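PDB 5NOA: family 88 glycosyl hydrolase, which is probably a glycoside hydrolase acting on unsaturated uronic acid sugars of the kind left by polysaccharide lyases. Local coordinates for residues 272-277 and 314-319; 265-270 and 277-282; 31-36 and 369-374; 259-264 and 297-302. One frame throughout, in Å; residues are numbered along the deposited sequence.

Contact 1: 272-277 and 314-319; sequences GYWTRS and QPVVEK
In the (α/α)6 barrel expected of this six-hairpin family, the loop joining helix 250-266 to helix 289-304 lies against helix 310-328, with G272 and W274 meeting V316 and K319. The backbones come close at the glycine, where G272 CA lies 3.7 Å from K319 O. K319 CB also approaches G272 CA, at 4.0 Å, while the rest of the lysine leads away. A CB on residue 272 would fall 2.4 Å from K319 O, and the positive phi of 105° would press it against the preceding carbonyl as well. Further along, the benzo end of W274 meets a single methyl: W274 CH2 is 4.0 Å from V316 CG1, which comes to the indole obliquely. With CG1 anti to the backbone N (chi1 171°), V316 sends this branch to the ring. The indole is fixed from elsewhere too, for NE1 donates to V264 O and the ring meets F295. Q268 NE2 bonds both G272 O and V316 O, so one amide joins loop and helix. The direct contact is thus all van der Waals, closest where there is no side chain, and polar cohesion comes through the neighbouring glutamine.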
loop_
_atom_site.group_PDB
_atom_site.type_symbol
_atom_site.label_atom_id
_atom_site.label_comp_id
_atom_site.label_asym_id
_atom_site.label_seq_id
_atom_site.Cartn_x
_atom_site.Cartn_y
_atom_site.Cartn_z
ATOM N N GLY A 272 18.402 -8.840 0.443
ATOM C CA GLY A 272 17.645 -7.754 -0.200
ATOM C C GLY A 272 16.164 -7.668 0.115
ATOM O O GLY A 272 15.557 -6.629 -0.076
ATOM N N TYR A 273 15.613 -8.754 0.620
ATOM C CA TYR A 273 14.231 -8.789 1.081
ATOM C C TYR A 273 14.126 -8.460 2.557
ATOM O O TYR A 273 15.140 -8.406 3.266
ATOM C CB TYR A 273 13.582 -10.136 0.728
ATOM C CG TYR A 273 14.269 -11.354 1.257
ATOM C CD1 TYR A 273 14.156 -11.728 2.588
ATOM C CD2 TYR A 273 15.039 -12.150 0.438
ATOM C CE1 TYR A 273 14.777 -12.871 3.066
ATOM C CE2 TYR A 273 15.670 -13.268 0.916
ATOM C CZ TYR A 273 15.526 -13.639 2.243
ATOM O OH TYR A 273 16.128 -14.761 2.755
ATOM N N TRP A 274 12.886 -8.306 3.006
ATOM C CA TRP A 274 12.534 -8.242 4.399
ATOM C C TRP A 274 11.755 -9.493 4.760
ATOM O O TRP A 274 10.875 -9.905 4.027
ATOM C CB TRP A 274 11.703 -7.013 4.703
ATOM C CG TRP A 274 12.500 -5.741 4.735
ATOM C CD1 TRP A 274 12.881 -5.066 5.840
ATOM C CD2 TRP A 274 12.940 -4.957 3.616
ATOM N NE1 TRP A 274 13.537 -3.911 5.494
ATOM C CE2 TRP A 274 13.568 -3.816 4.136
ATOM C CE3 TRP A 274 12.834 -5.084 2.239
ATOM C CZ2 TRP A 274 14.105 -2.844 3.325
ATOM C CZ3 TRP A 274 13.366 -4.104 1.435
ATOM C CH2 TRP A 274 13.965 -3.001 1.983
ATOM N N THR A 275 12.084 -10.069 5.896
ATOM C CA THR A 275 11.392 -11.249 6.387
ATOM C C THR A 275 10.070 -10.864 7.022
ATOM O O THR A 275 9.876 -9.716 7.478
ATOM C CB THR A 275 12.281 -12.041 7.366
ATOM O OG1 THR A 275 12.823 -11.164 8.349
ATOM C CG2 THR A 275 13.420 -12.707 6.654
ATOM N N ARG A 276 9.173 -11.839 7.060
ATOM C CA ARG A 276 7.841 -11.632 7.588
ATOM C C ARG A 276 7.828 -10.984 8.968
ATOM O O ARG A 276 6.994 -10.097 9.213
ATOM C CB ARG A 276 7.063 -12.963 7.560
ATOM C CG ARG A 276 6.630 -13.379 6.165
ATOM C CD ARG A 276 6.166 -14.804 6.095
ATOM N NE ARG A 276 7.316 -15.694 6.115
ATOM C CZ ARG A 276 7.236 -17.014 6.252
ATOM N NH1 ARG A 276 6.051 -17.612 6.401
ATOM N NH2 ARG A 276 8.316 -17.744 6.228
ATOM N N SER A 277 8.714 -11.399 9.887
ATOM C CA SER A 277 9.006 -10.660 11.139
ATOM C C SER A 277 10.287 -9.879 10.853
ATOM O O SER A 277 11.367 -10.462 10.689
ATOM C CB SER A 277 9.181 -11.602 12.322
ATOM O OG SER A 277 9.263 -10.902 13.543
ATOM N N GLN A 314 19.525 4.684 -1.718
ATOM C CA GLN A 314 19.581 4.032 -3.031
ATOM C C GLN A 314 20.200 2.628 -2.987
ATOM O O GLN A 314 19.669 1.715 -3.623
ATOM C CB GLN A 314 20.274 4.900 -4.084
ATOM C CG GLN A 314 19.899 4.471 -5.490
ATOM C CD GLN A 314 18.422 4.583 -5.805
ATOM O OE1 GLN A 314 17.822 5.635 -5.593
ATOM N NE2 GLN A 314 17.832 3.515 -6.340
ATOM N N PRO A 315 21.268 2.398 -2.198
ATOM C CA PRO A 315 21.810 1.042 -2.164
ATOM C C PRO A 315 20.837 -0.006 -1.611
ATOM O O PRO A 315 20.853 -1.154 -2.043
ATOM C CB PRO A 315 23.045 1.182 -1.269
ATOM C CG PRO A 315 23.477 2.587 -1.456
ATOM C CD PRO A 315 22.188 3.342 -1.539
ATOM N N VAL A 316 20.000 0.395 -0.675
ATOM C CA VAL A 316 18.981 -0.493 -0.116
ATOM C C VAL A 316 17.980 -0.833 -1.209
ATOM O O VAL A 316 17.584 -2.005 -1.384
ATOM C CB VAL A 316 18.320 0.203 1.079
ATOM C CG1 VAL A 316 17.115 -0.559 1.581
ATOM C CG2 VAL A 316 19.379 0.400 2.189
ATOM N N VAL A 317 17.507 0.201 -1.914
ATOM C CA VAL A 317 16.572 -0.027 -2.998
ATOM C C VAL A 317 17.164 -0.934 -4.053
ATOM O O VAL A 317 16.473 -1.826 -4.566
ATOM C CB VAL A 317 16.114 1.307 -3.616
ATOM C CG1 VAL A 317 15.292 1.070 -4.875
ATOM C CG2 VAL A 317 15.345 2.153 -2.601
ATOM N N GLU A 318 18.439 -0.750 -4.366
ATOM C CA GLU A 318 19.031 -1.590 -5.388
ATOM C C GLU A 318 19.028 -3.056 -4.998
ATOM O O GLU A 318 18.740 -3.931 -5.835
ATOM C CB GLU A 318 20.454 -1.163 -5.744
ATOM C CG GLU A 318 20.507 0.189 -6.442
ATOM C CD GLU A 318 19.679 0.226 -7.703
ATOM O OE1 GLU A 318 19.818 -0.658 -8.600
ATOM O OE2 GLU A 318 18.823 1.108 -7.802
ATOM N N LYS A 319 19.348 -3.362 -3.747
ATOM C CA LYS A 319 19.332 -4.749 -3.281
ATOM C C LYS A 319 17.912 -5.297 -3.311
ATOM O O LYS A 319 17.705 -6.473 -3.619
ATOM C CB LYS A 319 19.926 -4.863 -1.881
ATOM C CG LYS A 319 21.423 -4.757 -1.821
ATOM C CD LYS A 319 21.952 -5.056 -0.424
ATOM C CE LYS A 319 21.933 -3.819 0.422
ATOM N NZ LYS A 319 22.582 -4.108 1.723
#

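Contact 2: 265-270 and 277-282; sequences AACQQP and SMLDAQ
The carbonyl oxygen of M278 is gripped by two waters that link it to Q269. Water 1 donates to M278 O at 2.8 Å and sends its other hydrogen to C267 O, also at 2.8 Å. It accepts in turn from Q269 NE2, 3.0 Å away. Water 2 likewise donates to M278 O at 2.8 Å, but its bond from Q269 NE2 is weak. In place of a direct amide-carbonyl hydrogen bond, this water bridge joins the chain running out of helix 250-266 to a type I beta turn from S277 to D280, closed by D280 N bonding S277 O at 3.1 Å. Q269 folds back to the bridge because its chain bends at chi2 (-60°). Its amide end also rests against A281, whose CB lies 3.8 Å from Q269 OE1 and scarcely farther from CD and NE2. A leucine here would probably leave both waters without their amide donor and weaken the link between C267 O and M278 O. At the last residue of the turn, D280 OD2 is held by S217 and N219, while M278 packs on helix 226-242. The apolar side of the contact belongs to C267, whose CB touches L279 CD2 at 3.6 Å. With its sulfur set between the backbone N and the carbonyl carbon (chi1 65°), C267 brings SG to 3.6 Å from M278 CE.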
loop_
_atom_site.group_PDB
_atom_site.type_symbol
_atom_site.label_atom_id
_atom_site.label_comp_id
_atom_site.label_asym_id
_atom_site.label_seq_id
_atom_site.Cartn_x
_atom_site.Cartn_y
_atom_site.Cartn_z
ATOM N N ALA A 265 15.051 0.584 6.326
ATOM C CA ALA A 265 16.281 0.321 5.674
ATOM C C ALA A 265 17.271 -0.461 6.547
ATOM O O ALA A 265 17.961 -1.346 6.049
ATOM C CB ALA A 265 16.910 1.634 5.210
ATOM N N ALA A 266 17.283 -0.161 7.839
ATOM C CA ALA A 266 18.238 -0.772 8.731
ATOM C C ALA A 266 18.050 -2.238 8.945
ATOM O O ALA A 266 18.973 -2.914 9.327
ATOM C CB ALA A 266 18.190 -0.085 10.090
ATOM N N CYS A 267 16.852 -2.758 8.714
ATOM C CA CYS A 267 16.593 -4.182 8.952
ATOM C C CYS A 267 16.360 -4.998 7.681
ATOM O O CYS A 267 15.953 -6.151 7.733
ATOM C CB CYS A 267 15.420 -4.397 9.906
ATOM S SG CYS A 267 13.824 -3.848 9.286
ATOM N N GLN A 268 16.787 -4.486 6.546
ATOM C CA GLN A 268 16.778 -5.282 5.319
ATOM C C GLN A 268 17.686 -6.485 5.489
ATOM O O GLN A 268 18.766 -6.366 6.068
ATOM C CB GLN A 268 17.262 -4.419 4.145
ATOM C CG GLN A 268 17.208 -5.097 2.793
ATOM C CD GLN A 268 17.750 -4.192 1.687
ATOM O OE1 GLN A 268 18.744 -3.515 1.868
ATOM N NE2 GLN A 268 17.105 -4.202 0.536
ATOM N N GLN A 269 17.272 -7.647 4.988
ATOM C CA GLN A 269 18.176 -8.774 5.054
ATOM C C GLN A 269 19.340 -8.578 4.082
ATOM O O GLN A 269 19.226 -7.863 3.078
ATOM C CB GLN A 269 17.487 -10.084 4.696
ATOM C CG GLN A 269 16.358 -10.454 5.633
ATOM C CD GLN A 269 16.837 -10.611 7.060
ATOM O OE1 GLN A 269 17.879 -11.198 7.299
ATOM N NE2 GLN A 269 16.150 -9.995 7.991
ATOM N N PRO A 270 20.459 -9.217 4.371
ATOM C CA PRO A 270 21.571 -9.190 3.397
ATOM C C PRO A 270 21.171 -9.557 1.926
ATOM O O PRO A 270 21.733 -9.034 0.949
ATOM C CB PRO A 270 22.553 -10.176 4.016
ATOM C CG PRO A 270 22.258 -10.124 5.504
ATOM C CD PRO A 270 20.803 -9.978 5.596
ATOM N N SER A 277 8.714 -11.399 9.887
ATOM C CA SER A 277 9.006 -10.660 11.139
ATOM C C SER A 277 10.287 -9.879 10.853
ATOM O O SER A 277 11.367 -10.462 10.689
ATOM C CB SER A 277 9.181 -11.602 12.322
ATOM O OG SER A 277 9.263 -10.902 13.543
ATOM N N MET A 278 10.166 -8.574 10.718
ATOM C CA MET A 278 11.256 -7.771 10.123
ATOM C C MET A 278 12.557 -7.866 10.888
ATOM O O MET A 278 13.617 -7.812 10.272
ATOM C CB MET A 278 10.828 -6.304 10.077
ATOM C CG MET A 278 9.688 -6.044 9.124
ATOM S SD MET A 278 8.977 -4.364 9.256
ATOM C CE MET A 278 10.341 -3.364 8.630
ATOM N N LEU A 279 12.466 -7.973 12.225
ATOM C CA LEU A 279 13.640 -7.973 13.094
ATOM C C LEU A 279 14.056 -9.372 13.531
ATOM O O LEU A 279 14.958 -9.497 14.334
ATOM C CB LEU A 279 13.403 -7.096 14.319
ATOM C CG LEU A 279 12.969 -5.668 14.058
ATOM C CD1 LEU A 279 12.855 -4.902 15.364
ATOM C CD2 LEU A 279 13.874 -4.924 13.124
ATOM N N ASP A 280 13.432 -10.421 13.011
ATOM C CA ASP A 280 13.771 -11.781 13.431
ATOM C C ASP A 280 13.615 -12.720 12.263
ATOM O O ASP A 280 12.540 -13.293 12.059
ATOM C CB ASP A 280 12.890 -12.225 14.597
ATOM C CG ASP A 280 13.305 -13.601 15.179
ATOM O OD1 ASP A 280 14.149 -14.281 14.571
ATOM O OD2 ASP A 280 12.746 -14.019 16.224
ATOM N N ALA A 281 14.688 -12.855 11.480
ATOM C CA ALA A 281 14.637 -13.709 10.290
ATOM C C ALA A 281 14.298 -15.166 10.609
ATOM O O ALA A 281 13.621 -15.806 9.832
ATOM C CB ALA A 281 15.937 -13.652 9.506
ATOM N N GLN A 282 14.686 -15.676 11.770
ATOM C CA GLN A 282 14.438 -17.094 12.083
ATOM C C GLN A 282 13.010 -17.380 12.494
ATOM O O GLN A 282 12.555 -18.514 12.426
ATOM C CB GLN A 282 15.389 -17.596 13.187
ATOM C CG GLN A 282 16.870 -17.330 12.968
ATOM C CD GLN A 282 17.338 -17.772 11.607
ATOM O OE1 GLN A 282 17.906 -16.984 10.836
ATOM N NE2 GLN A 282 17.101 -19.042 11.292
HETATM O O HOH W 1 13.942 -8.092 7.502
HETATM O O HOH W 2 16.317 -8.497 10.617
#

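Contact 3: 31-36 and 369-374; sequences AEVVDI and CERVRY
V372 meets V33 and V34 where the first and last helices of the chain, 29-47 and 358-377, run side by side. Over these short segments the axes are antiparallel at 164° and approach to 9.1 Å, with V33 and V372 closest in the backbone. CB of V372 points toward the other helix yet stays behind its own two methyls, which do the touching. CG2, anti to the carbonyl carbon while CG1 stands anti to the backbone N (chi1 170°), is the busier branch. V372 CG2 lies 3.6 Å from V33 CG1 and 3.8 Å from V33 CB, the two valines passing each other in opposite directions. V372 CG2 is also 3.8 Å from V34 CG2, so it is met by both valines of helix 29-47. V372 CG1 has a narrower role, approaching V34 CG2 at 4.0 Å. V34 crosses V372 at about a right angle, whereas V33 lies alongside it. One further apolar touch comes from R371, whose CD is 4.2 Å from V33 CG2; that methyl sits at the edge of the guanidinium, near its plane. The charge itself is directed elsewhere, since R371 NH2 forms a salt bridge with E318 of helix 310-328. The interface is otherwise a valine cluster, and the contact rests on apolar packing. Around it, W321 of helix 310-328 packs on both V33 and R371, and L71 of helix 56-72 covers V372, so helices 310-328 and 56-72 both pack against the pair.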
loop_
_atom_site.group_PDB
_atom_site.type_symbol
_atom_site.label_atom_id
_atom_site.label_comp_id
_atom_site.label_asym_id
_atom_site.label_seq_id
_atom_site.Cartn_x
_atom_site.Cartn_y
_atom_site.Cartn_z
ATOM N N ALA A 31 13.664 0.867 -19.965
ATOM C CA ALA A 31 12.857 0.063 -20.885
ATOM C C ALA A 31 12.703 -1.382 -20.461
ATOM O O ALA A 31 11.621 -1.980 -20.654
ATOM C CB ALA A 31 13.449 0.139 -22.280
ATOM N N GLU A 32 13.742 -1.950 -19.868
ATOM C CA GLU A 32 13.674 -3.322 -19.384
ATOM C C GLU A 32 12.639 -3.413 -18.268
ATOM O O GLU A 32 11.917 -4.401 -18.178
ATOM C CB GLU A 32 15.028 -3.787 -18.838
ATOM C CG GLU A 32 16.109 -4.092 -19.851
ATOM C CD GLU A 32 17.473 -4.334 -19.178
ATOM O OE1 GLU A 32 18.495 -3.830 -19.676
ATOM O OE2 GLU A 32 17.515 -4.991 -18.114
ATOM N N VAL A 33 12.563 -2.410 -17.400
ATOM C CA VAL A 33 11.600 -2.471 -16.309
ATOM C C VAL A 33 10.186 -2.217 -16.849
ATOM O O VAL A 33 9.237 -2.859 -16.403
ATOM C CB VAL A 33 11.948 -1.489 -15.199
ATOM C CG1 VAL A 33 10.916 -1.549 -14.086
ATOM C CG2 VAL A 33 13.328 -1.804 -14.661
ATOM N N VAL A 34 10.022 -1.323 -17.826
ATOM C CA VAL A 34 8.729 -1.185 -18.488
ATOM C C VAL A 34 8.276 -2.518 -19.070
ATOM O O VAL A 34 7.101 -2.884 -18.928
ATOM C CB VAL A 34 8.738 -0.066 -19.529
ATOM C CG1 VAL A 34 7.457 -0.019 -20.354
ATOM C CG2 VAL A 34 8.930 1.278 -18.828
ATOM N N ASP A 35 9.171 -3.235 -19.736
ATOM C CA ASP A 35 8.809 -4.539 -20.285
ATOM C C ASP A 35 8.346 -5.506 -19.167
ATOM O O ASP A 35 7.390 -6.266 -19.364
ATOM C CB ASP A 35 9.977 -5.150 -21.074
ATOM C CG ASP A 35 10.275 -4.456 -22.375
ATOM O OD1 ASP A 35 9.431 -3.701 -22.881
ATOM O OD2 ASP A 35 11.390 -4.690 -22.897
ATOM N N ILE A 36 8.996 -5.461 -18.022
ATOM C CA ILE A 36 8.568 -6.276 -16.886
ATOM C C ILE A 36 7.163 -5.873 -16.418
ATOM O O ILE A 36 6.316 -6.735 -16.174
ATOM C CB ILE A 36 9.595 -6.168 -15.740
ATOM C CG1 ILE A 36 10.850 -6.947 -16.088
ATOM C CG2 ILE A 36 9.000 -6.627 -14.425
ATOM C CD1 ILE A 36 12.058 -6.695 -15.190
ATOM N N CYS A 369 7.053 0.676 -11.150
ATOM C CA CYS A 369 6.777 1.955 -11.768
ATOM C C CYS A 369 7.713 3.020 -11.203
ATOM O O CYS A 369 8.201 3.890 -11.949
ATOM C CB CYS A 369 5.329 2.345 -11.579
ATOM S SG CYS A 369 4.140 1.381 -12.563
ATOM N N GLU A 370 7.884 3.022 -9.894
ATOM C CA GLU A 370 8.747 4.022 -9.280
ATOM C C GLU A 370 10.204 3.834 -9.695
ATOM O O GLU A 370 10.929 4.825 -9.833
ATOM C CB GLU A 370 8.581 4.049 -7.766
ATOM C CG GLU A 370 9.077 5.332 -7.144
ATOM C CD GLU A 370 8.339 6.582 -7.611
ATOM O OE1 GLU A 370 7.133 6.532 -7.997
ATOM O OE2 GLU A 370 8.965 7.644 -7.611
ATOM N N ARG A 371 10.605 2.594 -9.934
ATOM C CA ARG A 371 11.939 2.358 -10.460
ATOM C C ARG A 371 12.135 2.956 -11.834
ATOM O O ARG A 371 13.186 3.525 -12.112
ATOM C CB ARG A 371 12.246 0.867 -10.511
ATOM C CG ARG A 371 13.657 0.633 -11.008
ATOM C CD ARG A 371 14.185 -0.697 -10.668
ATOM N NE ARG A 371 15.598 -0.820 -10.988
ATOM C CZ ARG A 371 16.603 -0.371 -10.237
ATOM N NH1 ARG A 371 16.422 0.230 -9.092
ATOM N NH2 ARG A 371 17.840 -0.560 -10.659
ATOM N N VAL A 372 11.142 2.819 -12.715
ATOM C CA VAL A 372 11.239 3.456 -14.032
ATOM C C VAL A 372 11.468 4.948 -13.890
ATOM O O VAL A 372 12.321 5.523 -14.583
ATOM C CB VAL A 372 9.990 3.162 -14.880
ATOM C CG1 VAL A 372 9.973 4.007 -16.153
ATOM C CG2 VAL A 372 9.910 1.709 -15.221
ATOM N N ARG A 373 10.717 5.579 -12.993
ATOM C CA ARG A 373 10.887 7.013 -12.760
ATOM C C ARG A 373 12.303 7.381 -12.304
ATOM O O ARG A 373 12.912 8.348 -12.782
ATOM C CB ARG A 373 9.821 7.555 -11.813
ATOM C CG ARG A 373 8.398 7.346 -12.357
ATOM C CD ARG A 373 7.349 7.923 -11.443
ATOM N NE ARG A 373 5.975 7.595 -11.891
ATOM C CZ ARG A 373 5.189 6.668 -11.355
ATOM N NH1 ARG A 373 5.543 5.888 -10.306
ATOM N NH2 ARG A 373 3.969 6.525 -11.876
ATOM N N TYR A 374 12.864 6.585 -11.404
ATOM C CA TYR A 374 14.262 6.771 -10.987
ATOM C C TYR A 374 15.233 6.589 -12.163
ATOM O O TYR A 374 16.101 7.444 -12.405
ATOM C CB TYR A 374 14.597 5.778 -9.863
ATOM C CG TYR A 374 16.068 5.657 -9.630
ATOM C CD1 TYR A 374 16.789 6.726 -9.128
ATOM C CD2 TYR A 374 16.729 4.490 -9.914
ATOM C CE1 TYR A 374 18.148 6.637 -8.930
ATOM C CE2 TYR A 374 18.086 4.388 -9.705
ATOM C CZ TYR A 374 18.791 5.465 -9.219
ATOM O OH TYR A 374 20.167 5.340 -9.043
#

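Contact 4: 259-264 and 297-302; sequences TLAKSV and YGLQWG
L299 reaches across to A261 and V264 in a buried packing of helix 289-304 on helix 250-266, both in the barrel expected of this family. The apolar contacts are its whole substance, and both are made by the fork of the leucine. L299 CD2 lies 3.7 Å from A261 CB and 4.0 Å from A261 CA, while L299 CD1 faces V264 CG1 at a looser 4.4 Å. A261 and V264 stand three residues apart, so they present one face of their helix. L299 leaves its own helix obliquely, but with CD1 anti to CA (chi2 176°) the fork is turned so that CD2 meets A261 and CD1 faces V264. The small alanine lets CD2 come in almost to the backbone. Polar bonds stay within each helix or go elsewhere: V264 N donates to L260 O (2.9 Å) and W301 N donates to Y297 O (2.8 Å). Q300 OE1 accepts from Q314, and S263 OG bonds A201 O. The pair is enclosed by further elements: Y313 and V317 of helix 310-328 pack on A261 and L299, L203 of strand 203-204 on V264, and W301 turns to helix 226-242 while Y297 turns to helix 358-377.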
loop_
_atom_site.group_PDB
_atom_site.type_symbol
_atom_site.label_atom_id
_atom_site.label_comp_id
_atom_site.label_asym_id
_atom_site.label_seq_id
_atom_site.Cartn_x
_atom_site.Cartn_y
_atom_site.Cartn_z
ATOM N N THR A 259 11.460 8.692 9.728
ATOM C CA THR A 259 11.844 7.772 10.814
ATOM C C THR A 259 11.561 6.322 10.417
ATOM O O THR A 259 12.384 5.413 10.604
ATOM C CB THR A 259 11.169 8.106 12.164
ATOM O OG1 THR A 259 9.719 7.905 12.183
ATOM C CG2 THR A 259 11.537 9.457 12.609
ATOM N N LEU A 260 10.399 6.117 9.832
ATOM C CA LEU A 260 10.021 4.770 9.392
ATOM C C LEU A 260 10.958 4.274 8.295
ATOM O O LEU A 260 11.434 3.138 8.342
ATOM C CB LEU A 260 8.579 4.795 8.904
ATOM C CG LEU A 260 7.986 3.489 8.454
ATOM C CD1 LEU A 260 8.003 2.460 9.553
ATOM C CD2 LEU A 260 6.586 3.678 7.894
ATOM N N ALA A 261 11.265 5.146 7.340
ATOM C CA ALA A 261 12.198 4.731 6.289
ATOM C C ALA A 261 13.544 4.284 6.823
ATOM O O ALA A 261 14.124 3.278 6.382
ATOM C CB ALA A 261 12.411 5.870 5.296
ATOM N N LYS A 262 14.037 5.023 7.811
ATOM C CA LYS A 262 15.351 4.703 8.353
ATOM C C LYS A 262 15.373 3.360 9.021
ATOM O O LYS A 262 16.299 2.554 8.823
ATOM C CB LYS A 262 15.785 5.827 9.314
ATOM C CG LYS A 262 17.229 5.788 9.769
ATOM C CD LYS A 262 17.595 7.030 10.612
ATOM C CE LYS A 262 18.934 6.903 11.320
ATOM N NZ LYS A 262 20.084 6.729 10.415
ATOM N N SER A 263 14.325 3.094 9.788
ATOM C CA SER A 263 14.244 1.800 10.484
ATOM C C SER A 263 13.990 0.639 9.521
ATOM O O SER A 263 14.525 -0.452 9.693
ATOM C CB SER A 263 13.160 1.855 11.535
ATOM O OG SER A 263 13.543 2.720 12.568
ATOM N N VAL A 264 13.197 0.886 8.496
ATOM C CA VAL A 264 12.990 -0.097 7.432
ATOM C C VAL A 264 14.308 -0.434 6.761
ATOM O O VAL A 264 14.679 -1.605 6.624
ATOM C CB VAL A 264 11.946 0.404 6.413
ATOM C CG1 VAL A 264 11.952 -0.438 5.133
ATOM C CG2 VAL A 264 10.563 0.385 7.020
ATOM N N TYR A 297 8.892 0.480 -3.303
ATOM C CA TYR A 297 8.128 1.647 -3.728
ATOM C C TYR A 297 8.349 2.833 -2.831
ATOM O O TYR A 297 8.690 3.931 -3.274
ATOM C CB TYR A 297 6.613 1.354 -3.769
ATOM C CG TYR A 297 5.784 2.588 -4.021
ATOM C CD1 TYR A 297 5.850 3.253 -5.226
ATOM C CD2 TYR A 297 4.967 3.112 -3.028
ATOM C CE1 TYR A 297 5.092 4.376 -5.463
ATOM C CE2 TYR A 297 4.217 4.264 -3.261
ATOM C CZ TYR A 297 4.296 4.909 -4.491
ATOM O OH TYR A 297 3.549 6.043 -4.756
ATOM N N GLY A 298 8.111 2.659 -1.527
ATOM C CA GLY A 298 8.111 3.826 -0.625
ATOM C C GLY A 298 9.483 4.467 -0.519
ATOM O O GLY A 298 9.598 5.689 -0.505
ATOM N N LEU A 299 10.529 3.627 -0.437
ATOM C CA LEU A 299 11.883 4.165 -0.334
ATOM C C LEU A 299 12.275 4.854 -1.640
ATOM O O LEU A 299 12.831 5.954 -1.613
ATOM C CB LEU A 299 12.892 3.109 0.026
ATOM C CG LEU A 299 12.744 2.484 1.414
ATOM C CD1 LEU A 299 13.746 1.373 1.596
ATOM C CD2 LEU A 299 12.886 3.496 2.511
ATOM N N GLN A 300 12.015 4.231 -2.784
ATOM C CA GLN A 300 12.388 4.893 -4.034
ATOM C C GLN A 300 11.580 6.156 -4.227
ATOM O O GLN A 300 12.095 7.170 -4.712
ATOM C CB GLN A 300 12.217 3.968 -5.216
ATOM C CG GLN A 300 12.747 4.595 -6.535
ATOM C CD GLN A 300 14.274 4.702 -6.544
ATOM O OE1 GLN A 300 14.952 3.725 -6.821
ATOM N NE2 GLN A 300 14.815 5.858 -6.185
ATOM N N TRP A 301 10.283 6.115 -3.867
ATOM C CA TRP A 301 9.453 7.298 -4.007
ATOM C C TRP A 301 10.013 8.408 -3.151
ATOM O O TRP A 301 10.142 9.575 -3.572
ATOM C CB TRP A 301 7.973 7.015 -3.651
ATOM C CG TRP A 301 7.126 8.192 -3.940
ATOM C CD1 TRP A 301 6.489 8.448 -5.129
ATOM C CD2 TRP A 301 6.877 9.327 -3.100
ATOM N NE1 TRP A 301 5.859 9.657 -5.073
ATOM C CE2 TRP A 301 6.111 10.244 -3.865
ATOM C CE3 TRP A 301 7.234 9.681 -1.794
ATOM C CZ2 TRP A 301 5.727 11.491 -3.379
ATOM C CZ3 TRP A 301 6.844 10.954 -1.316
ATOM C CH2 TRP A 301 6.087 11.815 -2.115
ATOM N N GLY A 302 10.371 8.095 -1.917
ATOM C CA GLY A 302 10.907 9.133 -1.020
ATOM C C GLY A 302 12.214 9.735 -1.479
ATOM O O GLY A 302 12.446 10.951 -1.290
#

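Overall arrangement
From the N terminus, helix 29-47 waits for almost the whole chain before helix 358-377 returns to it in contact 3, and the loop so closed encloses all the others. Within it, helix 250-266 begins contact 4, which ends on helix 289-304. Contact 2 is nested inside that loop, folding the connecting segment back on itself. Contact 1 crosses both, since it starts at 272-277, sharing S277 with contact 2, and finishes beyond them on helix 310-328. The centres of contacts 1 and 2 are about 8 Å apart, whereas contacts 2 and 3 do not touch. Contacts 1, 2 and 4 join the connecting loop and three successive late helices, and contact 3 joins the last helix to the first.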